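Local coordinates for thermophilic dibenzothiophene desulfurization enzyme C (Paenibacillus sp. A11-2, PDB 5XDC), which is a flavin-dependent dibenzothiophene monooxygenase that probably uses FMNH2 and oxygen to oxidise its substrate through the sulfoxide to the sulfone, at residues S52-L57 with G64-S69; A99-F104 with R112-A117; E120-G125 with A186-S191. One frame throughout, in Å; residues are numbered along the deposited sequence.

Contact 1: residues S52-L57 with G64-S69; sequences SGLLTL and GGLGES
Two backbone hydrogen bonds carry T56 and L57 across to L66 and E68. L66 N reaches T56 O at 3.1 Å along an almost straight N-H (177°), although it arrives from above the carbonyl plane and not on a lone pair. E68 N meets L57 O more closely, 2.8 Å away and nearly in line with the C=O bond, its own N-H bent to 149°. Just before the first of these bonds, G65, which has no side chain, lays its CA 3.7 Å from T56 O.

A side-chain hydroxyl, T56 OG1, adds a bond inside segment 52-57 and a water bridge across the contact. With chi1 at 73° the hydroxyl sits between backbone N and carbonyl carbon and donates to G53 O, 2.7 Å away and in the carbonyl plane; T56 N grips the same oxygen. The water donates to both T56 OG1 and G64 O.

All this folds up the connection between helix 43-52 and helix 70-83 in the helical N-terminal domain of the acyl-CoA dehydrogenase fold. An ST turn, S52 OG accepting from L54 N, marks its start. At its end S69 takes the N-cap position, and E68 OE1 accepts from S69 N on its anti lone pair while also bonded to T72 OG1.

Apolar contact centres on L66, whose CD1 touches L57 CD2 at 3.7 Å. L66 CD1 also rests 3.6 Å from the carbonyl G53 O. L57 runs alongside E68, CD2 to CB 3.6 Å, and continues inward to A17 of helix 16-38 and F95 of helix 85-104.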
ATOM      1  N   SER B  52      16.585 -31.089  24.311  1.00 19.48           N
ATOM      2  CA  SER B  52      17.094 -29.758  24.614  1.00 19.09           C
ATOM      3  C   SER B  52      16.621 -29.242  25.961  1.00 16.37           C
ATOM      4  O   SER B  52      17.250 -28.333  26.519  1.00 17.45           O
ATOM      5  CB  SER B  52      16.656 -28.785  23.523  1.00 18.08           C
ATOM      6  OG  SER B  52      15.313 -28.398  23.734  1.00 17.85           O
ATOM      7  N   GLY B  53      15.525 -29.788  26.495  1.00 18.54           N
ATOM      8  CA  GLY B  53      14.922 -29.274  27.705  1.00 18.25           C
ATOM      9  C   GLY B  53      13.982 -28.096  27.521  1.00 14.11           C
ATOM     10  O   GLY B  53      13.226 -27.779  28.444  1.00 16.45           O
ATOM     11  N   LEU B  54      13.951 -27.461  26.343  1.00 15.22           N
ATOM     12  CA  LEU B  54      13.177 -26.236  26.196  1.00 15.30           C
ATOM     13  C   LEU B  54      11.665 -26.447  26.304  1.00 13.15           C
ATOM     14  O   LEU B  54      10.943 -25.489  26.598  1.00 15.14           O
ATOM     15  CB  LEU B  54      13.513 -25.553  24.866  1.00 16.10           C
ATOM     16  CG  LEU B  54      14.959 -25.083  24.694  1.00 15.66           C
ATOM     17  CD1 LEU B  54      15.097 -24.331  23.370  1.00 19.07           C
ATOM     18  CD2 LEU B  54      15.423 -24.221  25.859  1.00 20.46           C
ATOM     19  N   LEU B  55      11.153 -27.666  26.110  1.00 14.76           N
ATOM     20  CA  LEU B  55       9.720 -27.873  26.306  1.00 15.86           C
ATOM     21  C   LEU B  55       9.306 -27.590  27.745  1.00 13.75           C
ATOM     22  O   LEU B  55       8.121 -27.356  28.008  1.00 15.27           O
ATOM     23  CB  LEU B  55       9.312 -29.295  25.908  1.00 15.25           C
ATOM     24  CG  LEU B  55       9.543 -29.685  24.441  1.00 17.23           C
ATOM     25  CD1 LEU B  55       9.454 -31.202  24.196  1.00 17.69           C
ATOM     26  CD2 LEU B  55       8.557 -28.967  23.514  1.00 14.10           C
ATOM     27  N   THR B  56      10.260 -27.587  28.683  1.00 16.26           N
ATOM     28  CA  THR B  56       9.981 -27.317  30.084  1.00 17.32           C
ATOM     29  C   THR B  56      10.228 -25.856  30.459  1.00 18.83           C
ATOM     30  O   THR B  56      10.309 -25.541  31.647  1.00 17.02           O
ATOM     31  CB  THR B  56      10.830 -28.227  30.984  1.00 15.78           C
ATOM     32  OG1 THR B  56      12.192 -27.798  30.969  1.00 15.54           O
ATOM     33  CG2 THR B  56      10.776 -29.679  30.524  1.00 17.28           C
ATOM     34  N   LEU B  57      10.330 -24.955  29.470  1.00 16.37           N
ATOM     35  CA  LEU B  57      10.692 -23.562  29.745  1.00 16.41           C
ATOM     36  C   LEU B  57       9.832 -22.928  30.828  1.00 16.69           C
ATOM     37  O   LEU B  57      10.341 -22.163  31.656  1.00 16.90           O
ATOM     38  CB  LEU B  57      10.610 -22.719  28.461  1.00 14.28           C
ATOM     39  CG  LEU B  57      11.899 -22.684  27.636  1.00 17.14           C
ATOM     40  CD1 LEU B  57      11.651 -22.178  26.210  1.00 17.08           C
ATOM     41  CD2 LEU B  57      12.939 -21.788  28.323  1.00 19.37           C
ATOM     42  N   GLY B  64      10.935 -29.118  38.404  1.00 17.91           N
ATOM     43  CA  GLY B  64      11.905 -29.709  37.518  1.00 17.30           C
ATOM     44  C   GLY B  64      12.091 -28.978  36.213  1.00 15.23           C
ATOM     45  O   GLY B  64      12.922 -29.405  35.409  1.00 15.93           O
ATOM     46  N   GLY B  65      11.348 -27.895  35.986  1.00 17.67           N
ATOM     47  CA  GLY B  65      11.457 -27.119  34.768  1.00 16.72           C
ATOM     48  C   GLY B  65      12.548 -26.067  34.825  1.00 16.96           C
ATOM     49  O   GLY B  65      13.369 -26.013  35.746  1.00 19.13           O
ATOM     50  N   LEU B  66      12.561 -25.216  33.801  1.00 17.62           N
ATOM     51  CA  LEU B  66      13.587 -24.186  33.679  1.00 17.76           C
ATOM     52  C   LEU B  66      13.235 -22.886  34.392  1.00 18.39           C
ATOM     53  O   LEU B  66      14.127 -22.053  34.590  1.00 20.20           O
ATOM     54  CB  LEU B  66      13.862 -23.889  32.192  1.00 17.97           C
ATOM     55  CG  LEU B  66      14.395 -25.083  31.390  1.00 18.11           C
ATOM     56  CD1 LEU B  66      14.538 -24.769  29.905  1.00 19.95           C
ATOM     57  CD2 LEU B  66      15.725 -25.553  31.934  1.00 23.23           C
ATOM     58  N   GLY B  67      11.980 -22.695  34.790  1.00 14.76           N
ATOM     59  CA  GLY B  67      11.562 -21.480  35.468  1.00 18.13           C
ATOM     60  C   GLY B  67      11.779 -20.227  34.660  1.00 22.17           C
ATOM     61  O   GLY B  67      12.104 -19.176  35.227  1.00 20.99           O
ATOM     62  N   GLU B  68      11.619 -20.313  33.344  1.00 18.61           N
ATOM     63  CA  GLU B  68      11.821 -19.175  32.465  1.00 17.14           C
ATOM     64  C   GLU B  68      10.509 -18.426  32.250  1.00 16.97           C
ATOM     65  O   GLU B  68       9.461 -18.771  32.800  1.00 18.70           O
ATOM     66  CB  GLU B  68      12.435 -19.643  31.150  1.00 18.12           C
ATOM     67  CG  GLU B  68      13.924 -19.512  31.111  1.00 20.91           C
ATOM     68  CD  GLU B  68      14.384 -18.061  30.943  1.00 28.50           C
ATOM     69  OE1 GLU B  68      13.530 -17.129  30.900  1.00 26.17           O
ATOM     70  OE2 GLU B  68      15.604 -17.863  30.847  1.00 28.76           O
ATOM     71  N   SER B  69      10.566 -17.372  31.434  1.00 17.80           N
ATOM     72  CA  SER B  69       9.468 -16.441  31.260  1.00 17.30           C
ATOM     73  C   SER B  69       8.921 -16.496  29.837  1.00 12.60           C
ATOM     74  O   SER B  69       9.574 -16.989  28.914  1.00 16.62           O
ATOM     75  CB  SER B  69       9.935 -15.015  31.553  1.00 19.13           C
ATOM     76  OG  SER B  69      10.873 -14.632  30.551  1.00 21.76           O
TER
HETATM   77  O   HOH W   1      13.897 -28.913  32.835  1.00 20.78           O

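Contact 2: residues A99-F104 with R112-A117; sequences AYVDLF and RWYPQA
Helix 85-104 and helix 107-119 form a helical hairpin, and here V101 and D102 of the first face W113 and Y114 of the second. The local axes run nearly antiparallel, at 152°, but approach no closer than 12.2 Å, so long aromatic side chains span the gap and only 165 Å² is buried.

The polar link is a hydrogen bond from Y114 OH to D102 OD1, 2.7 Å long, made on the anti lone pair, the one turned from OD2. A chi1 of -162° swings D102 CG toward Y114, and the turn of the carboxylate about CB-CG then sets OD1 at the ring edge, in its plane; carboxylate and ring are only 19° from coplanar. D102 OD1 consequently lies 3.4 Å from Y114 CE2, and the phenol oxygen also reaches the helix backbone, with OH 3.2 Å from D102 CA. This bond fixes the tyrosine's far end against the neighbouring helix and would tend to steady the negative charge of the carboxylate.

Both helices belong to the N-terminal helical domain of the acyl-CoA dehydrogenase fold. Helix 107-119 kinks at P115, whose N makes no bond to the preceding turn, directly after the two aromatic residues. K110 NZ bonds to D102 O, adding a second polar tie from helix 107-119.

One methyl of V101, CG1, touches both aromatic side chains. It lies at the edge of the Y114 ring, 4.1 Å from CE1, and approaches the W113 indole obliquely, 4.1 Å from CE3. L188 of strand 184-190 touches both V101 and W113, and F98 packs its ring against that of Y114.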
ATOM      1  N   ALA B  99      -0.070 -23.610  28.259  1.00 13.48           N
ATOM      2  CA  ALA B  99      -0.757 -22.498  28.900  1.00 14.19           C
ATOM      3  C   ALA B  99      -2.176 -22.871  29.287  1.00 15.49           C
ATOM      4  O   ALA B  99      -2.638 -22.525  30.378  1.00 14.32           O
ATOM      5  CB  ALA B  99      -0.755 -21.277  27.984  1.00 13.10           C
ATOM      6  N   TYR B 100      -2.900 -23.564  28.402  1.00 12.88           N
ATOM      7  CA  TYR B 100      -4.255 -23.974  28.737  1.00 12.73           C
ATOM      8  C   TYR B 100      -4.250 -24.871  29.969  1.00 10.99           C
ATOM      9  O   TYR B 100      -5.048 -24.684  30.893  1.00 15.38           O
ATOM     10  CB  TYR B 100      -4.911 -24.690  27.550  1.00 13.99           C
ATOM     11  CG  TYR B 100      -6.391 -24.831  27.740  1.00 12.94           C
ATOM     12  CD1 TYR B 100      -6.928 -25.857  28.527  1.00 14.29           C
ATOM     13  CD2 TYR B 100      -7.271 -23.911  27.187  1.00 13.70           C
ATOM     14  CE1 TYR B 100      -8.287 -25.959  28.725  1.00 14.67           C
ATOM     15  CE2 TYR B 100      -8.627 -24.009  27.375  1.00 14.08           C
ATOM     16  CZ  TYR B 100      -9.140 -25.030  28.161  1.00 14.86           C
ATOM     17  OH  TYR B 100     -10.489 -25.123  28.357  1.00 16.03           O
ATOM     18  N   VAL B 101      -3.351 -25.848  29.993  1.00 12.79           N
ATOM     19  CA  VAL B 101      -3.260 -26.739  31.145  1.00 14.47           C
ATOM     20  C   VAL B 101      -2.969 -25.942  32.407  1.00 15.93           C
ATOM     21  O   VAL B 101      -3.613 -26.131  33.446  1.00 16.43           O
ATOM     22  CB  VAL B 101      -2.192 -27.815  30.903  1.00 12.53           C
ATOM     23  CG1 VAL B 101      -1.935 -28.611  32.199  1.00 17.95           C
ATOM     24  CG2 VAL B 101      -2.606 -28.754  29.776  1.00 12.60           C
ATOM     25  N   ASP B 102      -1.990 -25.035  32.335  1.00 15.29           N
ATOM     26  CA  ASP B 102      -1.599 -24.285  33.523  1.00 14.44           C
ATOM     27  C   ASP B 102      -2.734 -23.410  34.037  1.00 19.16           C
ATOM     28  O   ASP B 102      -2.857 -23.208  35.252  1.00 17.36           O
ATOM     29  CB  ASP B 102      -0.379 -23.426  33.241  1.00 16.99           C
ATOM     30  CG  ASP B 102       0.317 -22.992  34.514  1.00 19.88           C
ATOM     31  OD1 ASP B 102       0.995 -23.842  35.115  1.00 20.52           O
ATOM     32  OD2 ASP B 102       0.171 -21.821  34.903  1.00 18.79           O
ATOM     33  N   LEU B 103      -3.570 -22.878  33.140  1.00 14.06           N
ATOM     34  CA  LEU B 103      -4.617 -21.951  33.533  1.00 18.40           C
ATOM     35  C   LEU B 103      -5.858 -22.641  34.081  1.00 18.64           C
ATOM     36  O   LEU B 103      -6.655 -21.989  34.760  1.00 19.45           O
ATOM     37  CB  LEU B 103      -5.025 -21.080  32.340  1.00 18.67           C
ATOM     38  CG  LEU B 103      -3.977 -20.069  31.890  1.00 15.98           C
ATOM     39  CD1 LEU B 103      -4.342 -19.535  30.495  1.00 15.01           C
ATOM     40  CD2 LEU B 103      -3.862 -18.921  32.900  1.00 21.02           C
ATOM     41  N   PHE B 104      -6.051 -23.930  33.784  1.00 17.54           N
ATOM     42  CA  PHE B 104      -7.251 -24.649  34.186  1.00 17.67           C
ATOM     43  C   PHE B 104      -6.989 -25.840  35.097  1.00 19.22           C
ATOM     44  O   PHE B 104      -7.916 -26.264  35.799  1.00 22.37           O
ATOM     45  CB  PHE B 104      -8.019 -25.138  32.948  1.00 18.35           C
ATOM     46  CG  PHE B 104      -8.774 -24.053  32.244  1.00 18.90           C
ATOM     47  CD1 PHE B 104     -10.044 -23.695  32.655  1.00 20.83           C
ATOM     48  CD2 PHE B 104      -8.204 -23.380  31.184  1.00 18.57           C
ATOM     49  CE1 PHE B 104     -10.731 -22.700  32.014  1.00 23.22           C
ATOM     50  CE2 PHE B 104      -8.888 -22.370  30.543  1.00 19.47           C
ATOM     51  CZ  PHE B 104     -10.152 -22.036  30.954  1.00 20.26           C
ATOM     52  N   ARG B 112       1.455 -33.476  39.792  1.00 18.97           N
ATOM     53  CA  ARG B 112       1.718 -34.758  39.157  1.00 19.52           C
ATOM     54  C   ARG B 112       2.224 -34.601  37.730  1.00 15.81           C
ATOM     55  O   ARG B 112       3.244 -35.190  37.360  1.00 18.04           O
ATOM     56  CB  ARG B 112       0.446 -35.607  39.167  1.00 24.46           C
ATOM     57  CG  ARG B 112       0.010 -36.026  40.569  1.00 29.76           C
ATOM     58  CD  ARG B 112      -1.139 -37.008  40.501  1.00 30.81           C
ATOM     59  NE  ARG B 112      -2.375 -36.382  40.035  1.00 27.00           N
ATOM     60  CZ  ARG B 112      -3.264 -35.777  40.818  1.00 31.68           C
ATOM     61  NH1 ARG B 112      -3.068 -35.694  42.131  1.00 35.68           N
ATOM     62  NH2 ARG B 112      -4.356 -35.252  40.280  1.00 23.41           N
ATOM     63  N   TRP B 113       1.533 -33.780  36.931  1.00 20.52           N
ATOM     64  CA  TRP B 113       1.795 -33.716  35.496  1.00 18.24           C
ATOM     65  C   TRP B 113       3.143 -33.077  35.181  1.00 13.59           C
ATOM     66  O   TRP B 113       3.846 -33.525  34.270  1.00 17.09           O
ATOM     67  CB  TRP B 113       0.683 -32.927  34.802  1.00 15.83           C
ATOM     68  CG  TRP B 113      -0.449 -33.719  34.222  1.00 16.09           C
ATOM     69  CD1 TRP B 113      -0.402 -34.986  33.714  1.00 22.74           C
ATOM     70  CD2 TRP B 113      -1.793 -33.267  34.049  1.00 15.11           C
ATOM     71  NE1 TRP B 113      -1.646 -35.354  33.250  1.00 21.77           N
ATOM     72  CE2 TRP B 113      -2.516 -34.318  33.445  1.00 18.26           C
ATOM     73  CE3 TRP B 113      -2.459 -32.080  34.347  1.00 15.55           C
ATOM     74  CZ2 TRP B 113      -3.868 -34.213  33.143  1.00 19.15           C
ATOM     75  CZ3 TRP B 113      -3.795 -31.980  34.059  1.00 17.64           C
ATOM     76  CH2 TRP B 113      -4.494 -33.042  33.465  1.00 16.71           C
ATOM     77  N   TYR B 114       3.523 -32.019  35.900  1.00 16.15           N
ATOM     78  CA  TYR B 114       4.682 -31.278  35.421  1.00 18.35           C
ATOM     79  C   TYR B 114       5.979 -32.042  35.658  1.00 17.03           C
ATOM     80  O   TYR B 114       6.839 -32.075  34.773  1.00 16.71           O
ATOM     81  CB  TYR B 114       4.720 -29.887  36.055  1.00 17.72           C
ATOM     82  CG  TYR B 114       3.639 -28.952  35.552  1.00 18.93           C
ATOM     83  CD1 TYR B 114       2.659 -29.379  34.662  1.00 20.00           C
ATOM     84  CD2 TYR B 114       3.601 -27.633  35.966  1.00 18.39           C
ATOM     85  CE1 TYR B 114       1.673 -28.516  34.217  1.00 16.52           C
ATOM     86  CE2 TYR B 114       2.619 -26.769  35.525  1.00 17.26           C
ATOM     87  CZ  TYR B 114       1.662 -27.219  34.638  1.00 16.57           C
ATOM     88  OH  TYR B 114       0.690 -26.352  34.190  1.00 18.85           O
ATOM     89  N   PRO B 115       6.178 -32.689  36.811  1.00 17.82           N
ATOM     90  CA  PRO B 115       7.379 -33.531  36.931  1.00 18.26           C
ATOM     91  C   PRO B 115       7.397 -34.653  35.911  1.00 15.63           C
ATOM     92  O   PRO B 115       8.464 -35.032  35.413  1.00 18.79           O
ATOM     93  CB  PRO B 115       7.290 -34.058  38.373  1.00 19.33           C
ATOM     94  CG  PRO B 115       6.533 -33.034  39.085  1.00 19.67           C
ATOM     95  CD  PRO B 115       5.487 -32.544  38.101  1.00 18.43           C
ATOM     96  N   GLN B 116       6.221 -35.198  35.599  1.00 19.39           N
ATOM     97  CA  GLN B 116       6.124 -36.233  34.583  1.00 19.34           C
ATOM     98  C   GLN B 116       6.525 -35.690  33.219  1.00 19.39           C
ATOM     99  O   GLN B 116       7.282 -36.329  32.481  1.00 19.26           O
ATOM    100  CB  GLN B 116       4.697 -36.771  34.555  1.00 21.08           C
ATOM    101  CG  GLN B 116       4.564 -38.073  33.837  1.00 27.17           C
ATOM    102  CD  GLN B 116       3.170 -38.667  33.925  1.00 20.22           C
ATOM    103  OE1 GLN B 116       2.229 -38.040  34.426  1.00 21.41           O
ATOM    104  NE2 GLN B 116       3.032 -39.890  33.424  1.00 23.78           N
ATOM    105  N   ALA B 117       6.032 -34.497  32.882  1.00 18.84           N
ATOM    106  CA  ALA B 117       6.368 -33.866  31.607  1.00 17.10           C
ATOM    107  C   ALA B 117       7.865 -33.621  31.481  1.00 17.31           C
ATOM    108  O   ALA B 117       8.429 -33.718  30.379  1.00 14.68           O
ATOM    109  CB  ALA B 117       5.608 -32.552  31.470  1.00 16.54           C
TER

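Contact 3: residues E120-G125 with A186-S191; sequences ERWFLG and AALIPS
W122 NE1 donates to E120 OE1 at 2.8 Å, which fastens the indole that leans on L188 across the contact. The N-H is moderately bent (154°), and it meets the oxygen from above the carboxylate plane, 38° out of it. E120 OE2 is bonded in turn to Q116 NE2, so the last turn of helix 107-119 positions the carboxylate that positions the indole.

The contact lies where the N-terminal helices of the acyl-CoA dehydrogenase fold pass into the beta-rich middle domain. A Schellman motif with R121 at positive phi ends helix 107-119, and the chain then runs through W122 and F123 into strand 124-127. That strand and strand 184-190 both pair with strand 167-174 and do not pair here with each other: the nearest CA atoms, those of L124 and L188, are 9.1 Å apart. R167 of strand 167-174 touches W122, L124 and L188 alike.

What crosses is wholly apolar and rests on the fork of L188. Its CG stands anti to N (chi1 -172°), which carries the two methyl groups toward W122 and L124. L188 CD1 meets L124 CD2 at 4.2 Å, while L188 CD2 lies obliquely to the indole, 4.3 Å from W122 CZ3.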
ATOM      1  N   GLU B 120       9.587 -37.407  31.280  1.00 20.26           N
ATOM      2  CA  GLU B 120       9.253 -38.113  30.056  1.00 19.28           C
ATOM      3  C   GLU B 120       9.416 -37.247  28.812  1.00 20.29           C
ATOM      4  O   GLU B 120       9.128 -37.719  27.709  1.00 19.83           O
ATOM      5  CB  GLU B 120       7.817 -38.643  30.150  1.00 20.18           C
ATOM      6  CG  GLU B 120       7.594 -39.594  31.349  1.00 21.12           C
ATOM      7  CD  GLU B 120       6.207 -40.210  31.389  1.00 27.17           C
ATOM      8  OE1 GLU B 120       5.414 -40.009  30.445  1.00 26.05           O
ATOM      9  OE2 GLU B 120       5.903 -40.913  32.378  1.00 27.55           O
ATOM     10  N   ARG B 121       9.862 -36.002  28.969  1.00 20.55           N
ATOM     11  CA  ARG B 121      10.147 -35.103  27.848  0.53 17.53           C
ATOM     12  C   ARG B 121       8.918 -34.929  26.954  1.00 16.02           C
ATOM     13  O   ARG B 121       8.970 -35.118  25.736  1.00 19.11           O
ATOM     14  CB  ARG B 121      11.363 -35.598  27.063  0.53 20.13           C
ATOM     15  CG  ARG B 121      12.606 -35.699  27.957  0.53 17.99           C
ATOM     16  CD  ARG B 121      13.911 -35.694  27.189  0.53 18.22           C
ATOM     17  NE  ARG B 121      15.061 -35.579  28.086  0.53 31.88           N
ATOM     18  CZ  ARG B 121      15.587 -34.432  28.523  0.53 42.63           C
ATOM     19  NH1 ARG B 121      15.084 -33.247  28.157  0.53 15.10           N
ATOM     20  NH2 ARG B 121      16.635 -34.472  29.341  0.53 29.09           N
ATOM     21  N   TRP B 122       7.809 -34.540  27.575  1.00 15.96           N
ATOM     22  CA  TRP B 122       6.537 -34.407  26.869  1.00 12.92           C
ATOM     23  C   TRP B 122       6.558 -33.273  25.853  1.00 17.31           C
ATOM     24  O   TRP B 122       6.965 -32.151  26.157  1.00 16.47           O
ATOM     25  CB  TRP B 122       5.403 -34.159  27.848  1.00 16.23           C
ATOM     26  CG  TRP B 122       4.937 -35.371  28.578  1.00 15.12           C
ATOM     27  CD1 TRP B 122       5.447 -36.643  28.498  1.00 19.89           C
ATOM     28  CD2 TRP B 122       3.855 -35.427  29.501  1.00 14.00           C
ATOM     29  NE1 TRP B 122       4.739 -37.481  29.325  1.00 17.46           N
ATOM     30  CE2 TRP B 122       3.758 -36.760  29.953  1.00 18.21           C
ATOM     31  CE3 TRP B 122       2.959 -34.476  30.003  1.00 15.49           C
ATOM     32  CZ2 TRP B 122       2.787 -37.164  30.869  1.00 17.87           C
ATOM     33  CZ3 TRP B 122       1.998 -34.880  30.918  1.00 18.59           C
ATOM     34  CH2 TRP B 122       1.928 -36.208  31.346  1.00 18.70           C
ATOM     35  N   PHE B 123       6.077 -33.583  24.657  1.00 18.06           N
ATOM     36  CA  PHE B 123       5.807 -32.633  23.584  1.00 14.02           C
ATOM     37  C   PHE B 123       4.293 -32.695  23.398  1.00 15.84           C
ATOM     38  O   PHE B 123       3.762 -33.745  23.025  1.00 16.92           O
ATOM     39  CB  PHE B 123       6.581 -33.047  22.330  1.00 14.74           C
ATOM     40  CG  PHE B 123       6.921 -31.923  21.379  1.00 12.82           C
ATOM     41  CD1 PHE B 123       6.031 -30.907  21.116  1.00 13.55           C
ATOM     42  CD2 PHE B 123       8.142 -31.924  20.724  1.00 16.03           C
ATOM     43  CE1 PHE B 123       6.364 -29.900  20.209  1.00 14.31           C
ATOM     44  CE2 PHE B 123       8.467 -30.928  19.825  1.00 16.58           C
ATOM     45  CZ  PHE B 123       7.573 -29.915  19.586  1.00 15.01           C
ATOM     46  N   LEU B 124       3.589 -31.614  23.729  1.00 13.75           N
ATOM     47  CA  LEU B 124       2.128 -31.614  23.784  1.00 12.86           C
ATOM     48  C   LEU B 124       1.531 -31.351  22.410  1.00 13.50           C
ATOM     49  O   LEU B 124       2.039 -30.518  21.647  1.00 18.16           O
ATOM     50  CB  LEU B 124       1.610 -30.564  24.771  1.00 13.62           C
ATOM     51  CG  LEU B 124       2.089 -30.653  26.227  1.00 14.42           C
ATOM     52  CD1 LEU B 124       1.618 -29.444  27.024  1.00 17.16           C
ATOM     53  CD2 LEU B 124       1.582 -31.926  26.870  1.00 16.29           C
ATOM     54  N   GLY B 125       0.445 -32.069  22.103  1.00 14.87           N
ATOM     55  CA  GLY B 125      -0.310 -31.869  20.886  1.00 14.67           C
ATOM     56  C   GLY B 125      -1.736 -31.411  21.165  1.00 13.93           C
ATOM     57  O   GLY B 125      -2.209 -31.400  22.310  1.00 13.89           O
ATOM     58  N   ALA B 186     -12.622 -30.113  28.483  1.00 15.58           N
ATOM     59  CA  ALA B 186     -11.246 -30.186  28.045  1.00 15.59           C
ATOM     60  C   ALA B 186     -10.528 -31.206  28.906  1.00 15.14           C
ATOM     61  O   ALA B 186     -10.857 -31.380  30.082  1.00 16.63           O
ATOM     62  CB  ALA B 186     -10.539 -28.822  28.139  1.00 19.49           C
ATOM     63  N   ALA B 187      -9.543 -31.867  28.317  1.00 15.52           N
ATOM     64  CA  ALA B 187      -8.790 -32.888  29.032  1.00 16.38           C
ATOM     65  C   ALA B 187      -7.416 -33.025  28.404  1.00 16.09           C
ATOM     66  O   ALA B 187      -7.185 -32.619  27.259  1.00 17.01           O
ATOM     67  CB  ALA B 187      -9.517 -34.239  29.023  1.00 15.44           C
ATOM     68  N   LEU B 188      -6.500 -33.616  29.168  1.00 12.93           N
ATOM     69  CA  LEU B 188      -5.147 -33.900  28.704  1.00 13.46           C
ATOM     70  C   LEU B 188      -4.947 -35.406  28.809  1.00 17.93           C
ATOM     71  O   LEU B 188      -4.927 -35.948  29.924  1.00 16.68           O
ATOM     72  CB  LEU B 188      -4.107 -33.147  29.538  1.00 14.91           C
ATOM     73  CG  LEU B 188      -2.681 -33.218  29.012  1.00 14.62           C
ATOM     74  CD1 LEU B 188      -2.511 -32.378  27.776  1.00 13.65           C
ATOM     75  CD2 LEU B 188      -1.684 -32.759  30.052  1.00 16.85           C
ATOM     76  N   ILE B 189      -4.822 -36.082  27.664  1.00 14.91           N
ATOM     77  CA  ILE B 189      -4.868 -37.546  27.645  1.00 15.23           C
ATOM     78  C   ILE B 189      -3.707 -38.088  26.826  1.00 16.84           C
ATOM     79  O   ILE B 189      -3.168 -37.404  25.934  1.00 15.64           O
ATOM     80  CB  ILE B 189      -6.220 -38.071  27.101  1.00 13.60           C
ATOM     81  CG1 ILE B 189      -6.408 -37.719  25.618  1.00 15.98           C
ATOM     82  CG2 ILE B 189      -7.351 -37.546  27.933  1.00 15.89           C
ATOM     83  CD1 ILE B 189      -7.549 -38.469  24.959  1.00 16.02           C
ATOM     84  N   PRO B 190      -3.296 -39.328  27.095  1.00 17.38           N
ATOM     85  CA  PRO B 190      -2.295 -39.979  26.238  1.00 16.62           C
ATOM     86  C   PRO B 190      -2.807 -40.127  24.814  1.00 18.21           C
ATOM     87  O   PRO B 190      -3.989 -40.382  24.585  1.00 18.63           O
ATOM     88  CB  PRO B 190      -2.085 -41.349  26.904  1.00 19.74           C
ATOM     89  CG  PRO B 190      -2.648 -41.235  28.260  1.00 23.41           C
ATOM     90  CD  PRO B 190      -3.728 -40.208  28.199  1.00 18.15           C
ATOM     91  N   SER B 191      -1.895 -39.980  23.850  1.00 17.34           N
ATOM     92  CA  SER B 191      -2.285 -40.117  22.456  1.00 17.67           C
ATOM     93  C   SER B 191      -2.534 -41.568  22.063  1.00 21.12           C
ATOM     94  O   SER B 191      -3.152 -41.809  21.025  1.00 22.31           O
ATOM     95  CB  SER B 191      -1.223 -39.504  21.538  1.00 20.07           C
ATOM     96  OG  SER B 191       0.038 -40.118  21.722  1.00 27.11           O
TER

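Contacts 2 and 3, their centres about 9 Å apart, meet at W122 of contact 3: its N is probably hydrogen-bonded to A117 O at 3.0 Å, and its CH2 lies 3.5 Å from W113 CD1. Contact 1 touches contact 3 where L55 CD1 rests 3.3 Å from W122 O, but does not touch contact 2. H94 also joins contacts 1 and 3, bonding through NE2 to L55 O and through ND1 to L124 N. H94 follows Y93 in sequence; Y93 and N126 are FMN-binding residues, though no FMN is bound to this chain here. The N126 side chain is about 7 Å from that of L124 and about 9 Å from that of V101; contact 1 lies away from both sites.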